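Local atomic coordinates of ferredoxin CarAc (Pseudomonas resinovorans, PDB entry 7BUH), a protein that carries electrons from the reductase CarAd to the terminal oxygenase CarAa of carbazole 1,9a-dioxygenase, using a Rieske-type [2Fe-2S] cluster. Residues W5-A10 / E97-V102; Q38-E43 / N73-M78; A51-G56 / I63-H68. All coordinates share one frame; numbering follows the deposited sequence.

Contact 1: residues W5-A10 / E97-V102; sequences WLKVCA and EGEVYV
The indole of Trp5 turns its edge to the backbone of Tyr101, whose O lies near the ring plane, 3.7 Å from CZ3, while CE3 of Trp5 touches Tyr101 CB. Lys96 makes a cation-pi contact with the indole, and NE1 is hydrogen-bonded to Asn2 O. The phenol of Tyr101 runs alongside Lys7, pointing the same way and met obliquely, neither face nor edge, with CE2 3.5 Å from Lys7 CB. Lys7 bends at its third torsion (-67°), which turns the ammonium toward Glu99 in a long salt bridge, NZ to OE1 3.5 Å. With a serine in place of Tyr101, the Lys7 methylenes would probably lose the ring they lie along, leaving the ammonium freer to swing away from Glu99. Underneath, the antiparallel backbones are tied by Leu6 N to Val102 O (2.7 Å) and Val102 N to Leu6 O (2.9 Å). Further on, Val8 N reaches Val100 O but Val100 N reaches Cys9 O, each at 2.8 Å: Val8 and Cys9 face one residue, a beta bulge. On the side of the sheet carrying Leu6, Val100 and Val102, Val8 CG2 meets Val102 CG1 at 3.9 Å. Strand 5-10 is an outermost strand of the six-stranded antiparallel sheet of this Rieske domain, beside strand 99-103. Leu6 and Val8 touch Val22 of strand 18-24, at the other end of the strand order, while Val100 and Val102 pack on Val32 of strand 27-35.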
loop_
_atom_site.group_PDB
_atom_site.type_symbol
_atom_site.label_atom_id
_atom_site.label_comp_id
_atom_site.label_asym_id
_atom_site.label_seq_id
_atom_site.Cartn_x
_atom_site.Cartn_y
_atom_site.Cartn_z
ATOM N N TRP A 5 -11.181 5.556 -7.578
ATOM C CA TRP A 5 -9.908 6.224 -7.205
ATOM C C TRP A 5 -10.127 6.930 -5.885
ATOM O O TRP A 5 -11.196 7.557 -5.722
ATOM C CB TRP A 5 -9.488 7.175 -8.318
ATOM C CG TRP A 5 -9.081 6.429 -9.542
ATOM C CD1 TRP A 5 -9.816 6.082 -10.641
ATOM C CD2 TRP A 5 -7.760 5.910 -9.760
ATOM N NE1 TRP A 5 -9.044 5.347 -11.514
ATOM C CE2 TRP A 5 -7.777 5.227 -10.995
ATOM C CE3 TRP A 5 -6.593 5.924 -8.990
ATOM C CZ2 TRP A 5 -6.634 4.631 -11.515
ATOM C CZ3 TRP A 5 -5.465 5.315 -9.499
ATOM C CH2 TRP A 5 -5.488 4.683 -10.742
ATOM N N LEU A 6 -9.190 6.780 -4.951
ATOM C CA LEU A 6 -9.282 7.394 -3.617
ATOM C C LEU A 6 -8.272 8.534 -3.516
ATOM O O LEU A 6 -7.073 8.287 -3.723
ATOM C CB LEU A 6 -8.997 6.329 -2.560
ATOM C CG LEU A 6 -9.870 5.091 -2.607
ATOM C CD1 LEU A 6 -9.535 4.213 -1.432
ATOM C CD2 LEU A 6 -11.370 5.435 -2.628
ATOM N N LYS A 7 -8.733 9.738 -3.221
ATOM C CA LYS A 7 -7.842 10.900 -3.121
ATOM C C LYS A 7 -7.095 10.772 -1.797
ATOM O O LYS A 7 -7.735 10.590 -0.727
ATOM C CB LYS A 7 -8.592 12.218 -3.277
ATOM C CG LYS A 7 -7.722 13.452 -3.048
ATOM C CD LYS A 7 -8.488 14.751 -3.227
ATOM C CE LYS A 7 -8.903 14.961 -4.663
ATOM N NZ LYS A 7 -9.741 16.175 -4.854
ATOM N N VAL A 8 -5.771 10.855 -1.857
ATOM C CA VAL A 8 -4.900 10.701 -0.660
ATOM C C VAL A 8 -4.483 12.077 -0.167
ATOM O O VAL A 8 -4.819 12.444 0.998
ATOM C CB VAL A 8 -3.707 9.799 -1.007
ATOM C CG1 VAL A 8 -2.798 9.542 0.177
ATOM C CG2 VAL A 8 -4.229 8.504 -1.573
ATOM N N CYS A 9 -3.729 12.817 -0.967
ATOM C CA CYS A 9 -3.138 14.107 -0.546
ATOM C C CYS A 9 -2.464 14.736 -1.750
ATOM O O CYS A 9 -2.368 14.075 -2.753
ATOM C CB CYS A 9 -2.085 13.919 0.536
ATOM S SG CYS A 9 -0.774 12.752 0.078
ATOM N N ALA A 10 -1.988 15.961 -1.615
ATOM C CA ALA A 10 -1.095 16.579 -2.603
ATOM C C ALA A 10 0.207 15.782 -2.668
ATOM O O ALA A 10 0.728 15.411 -1.601
ATOM C CB ALA A 10 -0.831 18.014 -2.224
ATOM N N GLU A 97 -3.503 16.151 -11.428
ATOM C CA GLU A 97 -3.465 17.593 -11.068
ATOM C C GLU A 97 -2.696 17.760 -9.747
ATOM O O GLU A 97 -3.163 18.541 -8.905
ATOM C CB GLU A 97 -4.866 18.180 -10.843
ATOM C CG GLU A 97 -5.863 17.956 -11.964
ATOM C CD GLU A 97 -5.665 18.859 -13.180
ATOM O OE1 GLU A 97 -4.755 19.693 -13.184
ATOM O OE2 GLU A 97 -6.377 18.670 -14.141
ATOM N N GLY A 98 -1.577 17.048 -9.563
ATOM C CA GLY A 98 -0.675 17.221 -8.402
ATOM C C GLY A 98 -1.211 16.583 -7.125
ATOM O O GLY A 98 -0.622 16.791 -6.007
ATOM N N GLU A 99 -2.260 15.785 -7.270
ATOM C CA GLU A 99 -2.864 15.066 -6.136
ATOM C C GLU A 99 -2.696 13.567 -6.344
ATOM O O GLU A 99 -2.951 13.089 -7.448
ATOM C CB GLU A 99 -4.313 15.523 -5.997
ATOM C CG GLU A 99 -4.364 16.911 -5.362
ATOM C CD GLU A 99 -5.451 17.122 -4.325
ATOM O OE1 GLU A 99 -6.523 17.614 -4.716
ATOM O OE2 GLU A 99 -5.198 16.830 -3.128
ATOM N N VAL A 100 -2.358 12.876 -5.261
ATOM C CA VAL A 100 -2.118 11.404 -5.274
ATOM C C VAL A 100 -3.465 10.689 -5.103
ATOM O O VAL A 100 -4.215 11.012 -4.143
ATOM C CB VAL A 100 -1.151 11.010 -4.145
ATOM C CG1 VAL A 100 -0.969 9.503 -4.137
ATOM C CG2 VAL A 100 0.173 11.756 -4.309
ATOM N N TYR A 101 -3.759 9.783 -6.011
ATOM C CA TYR A 101 -4.935 8.894 -5.940
ATOM C C TYR A 101 -4.481 7.452 -5.962
ATOM O O TYR A 101 -3.639 7.069 -6.800
ATOM C CB TYR A 101 -5.870 9.130 -7.124
ATOM C CG TYR A 101 -6.528 10.477 -7.118
ATOM C CD1 TYR A 101 -5.818 11.600 -7.516
ATOM C CD2 TYR A 101 -7.865 10.634 -6.801
ATOM C CE1 TYR A 101 -6.398 12.859 -7.527
ATOM C CE2 TYR A 101 -8.468 11.891 -6.808
ATOM C CZ TYR A 101 -7.730 13.011 -7.194
ATOM O OH TYR A 101 -8.274 14.271 -7.258
ATOM N N VAL A 102 -5.106 6.648 -5.113
ATOM C CA VAL A 102 -4.890 5.184 -5.147
ATOM C C VAL A 102 -6.161 4.495 -5.640
ATOM O O VAL A 102 -7.247 4.861 -5.221
ATOM C CB VAL A 102 -4.353 4.664 -3.794
ATOM C CG1 VAL A 102 -5.281 4.902 -2.615
ATOM C CG2 VAL A 102 -4.020 3.196 -3.906
#

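Contact 2: residues Q38-E43 / N73-M78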
loop_
_atom_site.group_PDB
_atom_site.type_symbol
_atom_site.label_atom_id
_atom_site.label_comp_id
_atom_site.label_asym_id
_atom_site.label_seq_id
_atom_site.Cartn_x
_atom_site.Cartn_y
_atom_site.Cartn_z
ATOM N N GLN A 38 8.433 8.523 -7.161
ATOM C CA GLN A 38 7.426 7.573 -7.662
ATOM C C GLN A 38 6.568 7.154 -6.469
ATOM O O GLN A 38 7.026 7.231 -5.323
ATOM C CB GLN A 38 8.043 6.362 -8.366
ATOM C CG GLN A 38 8.893 6.735 -9.572
ATOM C CD GLN A 38 9.697 5.555 -10.077
ATOM O OE1 GLN A 38 9.749 4.491 -9.459
ATOM N NE2 GLN A 38 10.318 5.724 -11.232
ATOM N N PHE A 39 5.341 6.797 -6.775
ATOM C CA PHE A 39 4.300 6.413 -5.791
ATOM C C PHE A 39 3.858 4.983 -6.052
ATOM O O PHE A 39 3.641 4.625 -7.224
ATOM C CB PHE A 39 3.115 7.379 -5.869
ATOM C CG PHE A 39 3.462 8.782 -5.459
ATOM C CD1 PHE A 39 3.955 9.692 -6.390
ATOM C CD2 PHE A 39 3.316 9.170 -4.130
ATOM C CE1 PHE A 39 4.270 10.991 -5.994
ATOM C CE2 PHE A 39 3.606 10.472 -3.745
ATOM C CZ PHE A 39 4.113 11.360 -4.682
ATOM N N TYR A 40 3.687 4.204 -4.979
ATOM C CA TYR A 40 3.235 2.790 -5.012
ATOM C C TYR A 40 2.229 2.615 -3.877
ATOM O O TYR A 40 2.191 3.447 -2.939
ATOM C CB TYR A 40 4.428 1.833 -4.892
ATOM C CG TYR A 40 5.389 2.010 -6.031
ATOM C CD1 TYR A 40 5.100 1.468 -7.287
ATOM C CD2 TYR A 40 6.499 2.833 -5.914
ATOM C CE1 TYR A 40 5.936 1.685 -8.376
ATOM C CE2 TYR A 40 7.348 3.042 -6.993
ATOM C CZ TYR A 40 7.063 2.470 -8.223
ATOM O OH TYR A 40 7.862 2.717 -9.302
ATOM N N ALA A 41 1.426 1.576 -3.958
ATOM C CA ALA A 41 0.450 1.275 -2.901
ATOM C C ALA A 41 0.322 -0.229 -2.731
ATOM O O ALA A 41 0.353 -0.960 -3.734
ATOM C CB ALA A 41 -0.887 1.892 -3.222
ATOM N N THR A 42 0.142 -0.653 -1.499
ATOM C CA THR A 42 -0.205 -2.047 -1.166
ATOM C C THR A 42 -1.334 -2.038 -0.141
ATOM O O THR A 42 -1.666 -0.978 0.364
ATOM C CB THR A 42 1.023 -2.772 -0.590
ATOM O OG1 THR A 42 1.421 -2.196 0.661
ATOM C CG2 THR A 42 2.221 -2.773 -1.513
ATOM N N GLU A 43 -1.824 -3.215 0.233
ATOM C CA GLU A 43 -2.502 -3.406 1.519
ATOM C C GLU A 43 -1.594 -2.830 2.615
ATOM O O GLU A 43 -0.348 -2.975 2.540
ATOM C CB GLU A 43 -2.776 -4.887 1.788
ATOM C CG GLU A 43 -3.844 -5.452 0.894
ATOM C CD GLU A 43 -3.781 -6.958 0.634
ATOM O OE1 GLU A 43 -2.848 -7.697 1.149
ATOM O OE2 GLU A 43 -4.684 -7.402 -0.127
ATOM N N ASN A 73 8.659 -5.794 -1.043
ATOM C CA ASN A 73 8.925 -4.827 -2.139
ATOM C C ASN A 73 7.616 -4.060 -2.370
ATOM O O ASN A 73 6.611 -4.730 -2.603
ATOM C CB ASN A 73 9.398 -5.536 -3.397
ATOM C CG ASN A 73 9.797 -4.535 -4.462
ATOM O OD1 ASN A 73 8.947 -3.893 -5.061
ATOM N ND2 ASN A 73 11.082 -4.429 -4.735
ATOM N N VAL A 74 7.597 -2.726 -2.283
ATOM C CA VAL A 74 6.334 -1.934 -2.409
ATOM C C VAL A 74 5.796 -1.914 -3.851
ATOM O O VAL A 74 4.577 -1.663 -4.049
ATOM C CB VAL A 74 6.489 -0.513 -1.833
ATOM C CG1 VAL A 74 6.863 -0.535 -0.351
ATOM C CG2 VAL A 74 7.471 0.321 -2.614
ATOM N N CYS A 75 6.663 -2.150 -4.835
ATOM C CA CYS A 75 6.334 -2.164 -6.286
ATOM C C CYS A 75 5.618 -3.468 -6.651
ATOM O O CYS A 75 4.666 -3.444 -7.467
ATOM C CB CYS A 75 7.624 -2.062 -7.094
ATOM S SG CYS A 75 8.617 -0.595 -6.732
ATOM N N THR A 76 6.081 -4.595 -6.115
ATOM C CA THR A 76 5.572 -5.944 -6.487
ATOM C C THR A 76 4.628 -6.533 -5.434
ATOM O O THR A 76 3.902 -7.485 -5.785
ATOM C CB THR A 76 6.732 -6.913 -6.729
ATOM O OG1 THR A 76 7.415 -7.130 -5.500
ATOM C CG2 THR A 76 7.684 -6.421 -7.799
ATOM N N GLY A 77 4.734 -6.053 -4.186
ATOM C CA GLY A 77 4.058 -6.621 -3.019
ATOM C C GLY A 77 4.714 -7.902 -2.553
ATOM O O GLY A 77 4.189 -8.508 -1.638
ATOM N N MET A 78 5.831 -8.318 -3.149
ATOM C CA MET A 78 6.384 -9.660 -2.858
ATOM C C MET A 78 7.183 -9.592 -1.569
ATOM O O MET A 78 7.848 -8.597 -1.303
ATOM C CB MET A 78 7.254 -10.160 -4.012
ATOM C CG MET A 78 6.460 -10.416 -5.257
ATOM S SD MET A 78 5.249 -11.745 -5.076
ATOM C CE MET A 78 6.331 -13.146 -4.786
HETATM O O HOH W 1 2.611 -1.486 -5.592
#
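The sulfur of Cys75 sits squarely over one face of the Tyr40 ring, 3.7 Å from SG to the ring centroid and only 10° off the ring normal. Tyr40 is held from its far end too: its hydroxyl, OH, donates to Gln38 OE1 at 2.6 Å, from above the amide plane, so the phenol has one partner at its rim and another over its face. Near the backbone, Tyr40 CB lies 4.1 Å from Val74 CG2. Thr42, two residues along and on the same side of the strand, turns its methyl this way: CG2 stands 3.6 Å from Val74 O. Its chi1 of 65° puts OG1 between the backbone N and the carbonyl carbon, within 2.7 Å of Glu43 O, to which it donates; Tyr33 OH is a further hydrogen-bond partner of OG1.

No direct hydrogen bond joins the two segments, but water 1 lies 3.0 Å from Ala41 O and close to Val74 O, and may bridge them; the approach to Val74 O is too short to rest much on. This is where the larger antiparallel sheet of the Rieske fold meets the smaller, cluster-carrying one, for residues 74-78 form the loop linking strands 71-73 and 79-81. Asn73 shapes that loop. Its OD1 accepts from Cys75 N at 2.9 Å, an Asx turn, and from Thr76 N at 3.1 Å, the two donors arriving from opposite faces of the amide. Thr76 OG1 then takes Met78 N in an ST turn, and Gly77, with a positive phi of 75°, lets the chain come round so that Asn73 N meets Met78 O. The Val74 side chain, buried, touches Tyr33 and Val35 of strand 27-35.

Contact 3: residues A51-G56 / I63-H68. With NA (sodium ion), chain C; FES (Fe2/s2 (inorganic) cluster), chain B.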
loop_
_atom_site.group_PDB
_atom_site.type_symbol
_atom_site.label_atom_id
_atom_site.label_comp_id
_atom_site.label_asym_id
_atom_site.label_seq_id
_atom_site.Cartn_x
_atom_site.Cartn_y
_atom_site.Cartn_z
ATOM N N ALA A 51 0.428 -6.206 11.612
ATOM C CA ALA A 51 0.950 -4.855 11.885
ATOM C C ALA A 51 0.498 -3.912 10.770
ATOM O O ALA A 51 0.132 -4.381 9.672
ATOM C CB ALA A 51 2.443 -4.884 11.996
ATOM N N SER A 52 0.555 -2.610 11.043
ATOM C CA SER A 52 0.359 -1.562 10.012
ATOM C C SER A 52 1.711 -1.247 9.358
ATOM O O SER A 52 2.601 -0.680 10.019
ATOM C CB SER A 52 -0.327 -0.359 10.604
ATOM O OG SER A 52 -0.468 0.650 9.636
ATOM N N LEU A 53 1.858 -1.561 8.072
ATOM C CA LEU A 53 3.087 -1.218 7.319
ATOM C C LEU A 53 3.321 0.299 7.236
ATOM O O LEU A 53 4.478 0.696 7.142
ATOM C CB LEU A 53 3.060 -1.877 5.936
ATOM C CG LEU A 53 3.110 -3.402 5.969
ATOM C CD1 LEU A 53 2.975 -3.961 4.578
ATOM C CD2 LEU A 53 4.396 -3.899 6.617
ATOM N N SER A 54 2.277 1.127 7.265
ATOM C CA SER A 54 2.428 2.607 7.241
ATOM C C SER A 54 3.075 3.110 8.543
ATOM O O SER A 54 3.376 4.310 8.601
ATOM C CB SER A 54 1.127 3.297 6.994
ATOM O OG SER A 54 0.191 2.929 7.985
ATOM N N GLU A 55 3.294 2.249 9.536
ATOM C CA GLU A 55 4.055 2.607 10.775
ATOM C C GLU A 55 5.494 2.087 10.664
ATOM O O GLU A 55 6.258 2.210 11.643
ATOM C CB GLU A 55 3.316 2.080 12.004
ATOM C CG GLU A 55 1.997 2.794 12.281
ATOM C CD GLU A 55 1.104 2.127 13.332
ATOM O OE1 GLU A 55 1.580 1.186 14.016
ATOM O OE2 GLU A 55 -0.087 2.529 13.465
ATOM N N GLY A 56 5.852 1.479 9.528
ATOM C CA GLY A 56 7.194 0.941 9.286
ATOM C C GLY A 56 8.167 1.948 8.703
ATOM O O GLY A 56 7.988 3.172 8.868
ATOM N N ILE A 63 9.520 -1.895 2.085
ATOM C CA ILE A 63 8.875 -1.514 3.367
ATOM C C ILE A 63 9.256 -2.564 4.413
ATOM O O ILE A 63 8.972 -3.759 4.205
ATOM C CB ILE A 63 7.348 -1.346 3.242
ATOM C CG1 ILE A 63 6.767 -0.875 4.572
ATOM C CG2 ILE A 63 6.654 -2.609 2.750
ATOM C CD1 ILE A 63 7.381 0.412 5.081
ATOM N N GLU A 64 9.816 -2.098 5.520
ATOM C CA GLU A 64 10.158 -2.899 6.715
ATOM C C GLU A 64 9.009 -2.803 7.722
ATOM O O GLU A 64 8.702 -1.701 8.178
ATOM C CB GLU A 64 11.479 -2.421 7.312
ATOM C CG GLU A 64 12.614 -2.511 6.327
ATOM C CD GLU A 64 13.923 -1.872 6.760
ATOM O OE1 GLU A 64 13.897 -1.064 7.712
ATOM O OE2 GLU A 64 14.981 -2.208 6.134
ATOM N N CYS A 65 8.402 -3.951 8.039
ATOM C CA CYS A 65 7.297 -4.070 9.004
ATOM C C CYS A 65 7.792 -3.688 10.399
ATOM O O CYS A 65 8.831 -4.176 10.836
ATOM C CB CYS A 65 6.799 -5.509 9.048
ATOM S SG CYS A 65 5.475 -5.698 10.260
ATOM N N PRO A 66 7.062 -2.857 11.160
ATOM C CA PRO A 66 7.527 -2.466 12.493
ATOM C C PRO A 66 7.418 -3.565 13.559
ATOM O O PRO A 66 8.060 -3.435 14.587
ATOM C CB PRO A 66 6.599 -1.281 12.812
ATOM C CG PRO A 66 5.324 -1.586 12.090
ATOM C CD PRO A 66 5.782 -2.231 10.801
ATOM N N PHE A 67 6.644 -4.632 13.345
ATOM C CA PHE A 67 6.377 -5.603 14.432
ATOM C C PHE A 67 7.530 -6.620 14.503
ATOM O O PHE A 67 8.189 -6.673 15.602
ATOM C CB PHE A 67 4.971 -6.189 14.309
ATOM C CG PHE A 67 4.438 -6.640 15.639
ATOM C CD1 PHE A 67 4.311 -5.740 16.694
ATOM C CD2 PHE A 67 4.138 -7.974 15.867
ATOM C CE1 PHE A 67 3.862 -6.170 17.935
ATOM C CE2 PHE A 67 3.691 -8.401 17.110
ATOM C CZ PHE A 67 3.547 -7.498 18.138
ATOM N N HIS A 68 7.817 -7.344 13.415
ATOM C CA HIS A 68 8.852 -8.413 13.397
ATOM C C HIS A 68 9.955 -8.155 12.374
ATOM O O HIS A 68 10.770 -9.057 12.192
ATOM C CB HIS A 68 8.291 -9.809 13.101
ATOM C CG HIS A 68 7.165 -10.190 13.991
ATOM N ND1 HIS A 68 5.890 -10.367 13.506
ATOM C CD2 HIS A 68 7.110 -10.391 15.327
ATOM C CE1 HIS A 68 5.088 -10.678 14.514
ATOM N NE2 HIS A 68 5.820 -10.704 15.642
HETATM NA NA NA C . 17.044 -1.478 6.490
HETATM FE FE1 FES B . 5.272 -10.005 11.493
HETATM FE FE2 FES B . 4.879 -7.897 9.900
HETATM S S1 FES B . 3.562 -8.539 11.566
HETATM S S2 FES B . 6.680 -9.205 10.003
HETATM O O HOH W 2 16.230 0.874 7.281
HETATM O O HOH W 3 16.459 -1.693 8.756
#
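Ala51 CB meets Phe67 CB at 3.7 Å, close beside the bridging sulfide S1 of the cluster, and Leu53 CD2 lies 3.8 Å from Cys65 CB; Leu53 CB also meets the CG1 branch of Ile63. These are the apolar contacts between the two segments.

Among weak polar contacts, Pro66 lays its ring on the turn of residues 52-56, with CG 3.5 Å from Ser52 O. Gly56 CA comes within 3.2 Å of Glu64 O in a C-H...O contact; Gly56, with no CB, lets its CA come that close.

Metal bonds belong to the 63-68 side. Cys65 SG, carried anti to its backbone N (chi1 178°), binds FE2 at 2.3 Å, and His68 ND1 binds FE1 at 2.1 Å; Cys46 and His48 complete the two-cysteine, two-histidine ligation of a Rieske centre. Phe67 N donates to Cys65 SG over 3.5 Å at 166°, a bond that would tend to stabilise charge on the thiolate. Glu64 points away from the turn, and its OE2 holds a sodium ion at 2.2 Å, together with Asp59 and waters 2 and 3.

Strand 62-64, which leads into the cluster loop, lies between strands 57-59 and 71-73. Leu53 and Ile63 both pack on Phe72 of strand 71-73 and on Tyr33 of strand 27-35.

The three contacts are nested along the chain: 51-56/63-68 lies inside the loop closed by 38-43/73-78, which lies inside that of 5-10/97-102. Contact 1 is in the six-stranded sheet, and strand 38-43 of contact 2 belongs to the same sheet, where Val102 CG2 touches Ala41 CB at 3.5 Å. Contact 2 in turn meets contact 3 through Val74 CG1 and Ile63 CB, 3.7 Å apart; the centres of the two contacts are about 13 Å apart. Contacts 1 and 3 lie on opposite sides of the chain's centre, nearest atoms about 10 Å apart, so the cluster lies at the end of the domain away from the paired first and last strands, consistent with electron exchange there.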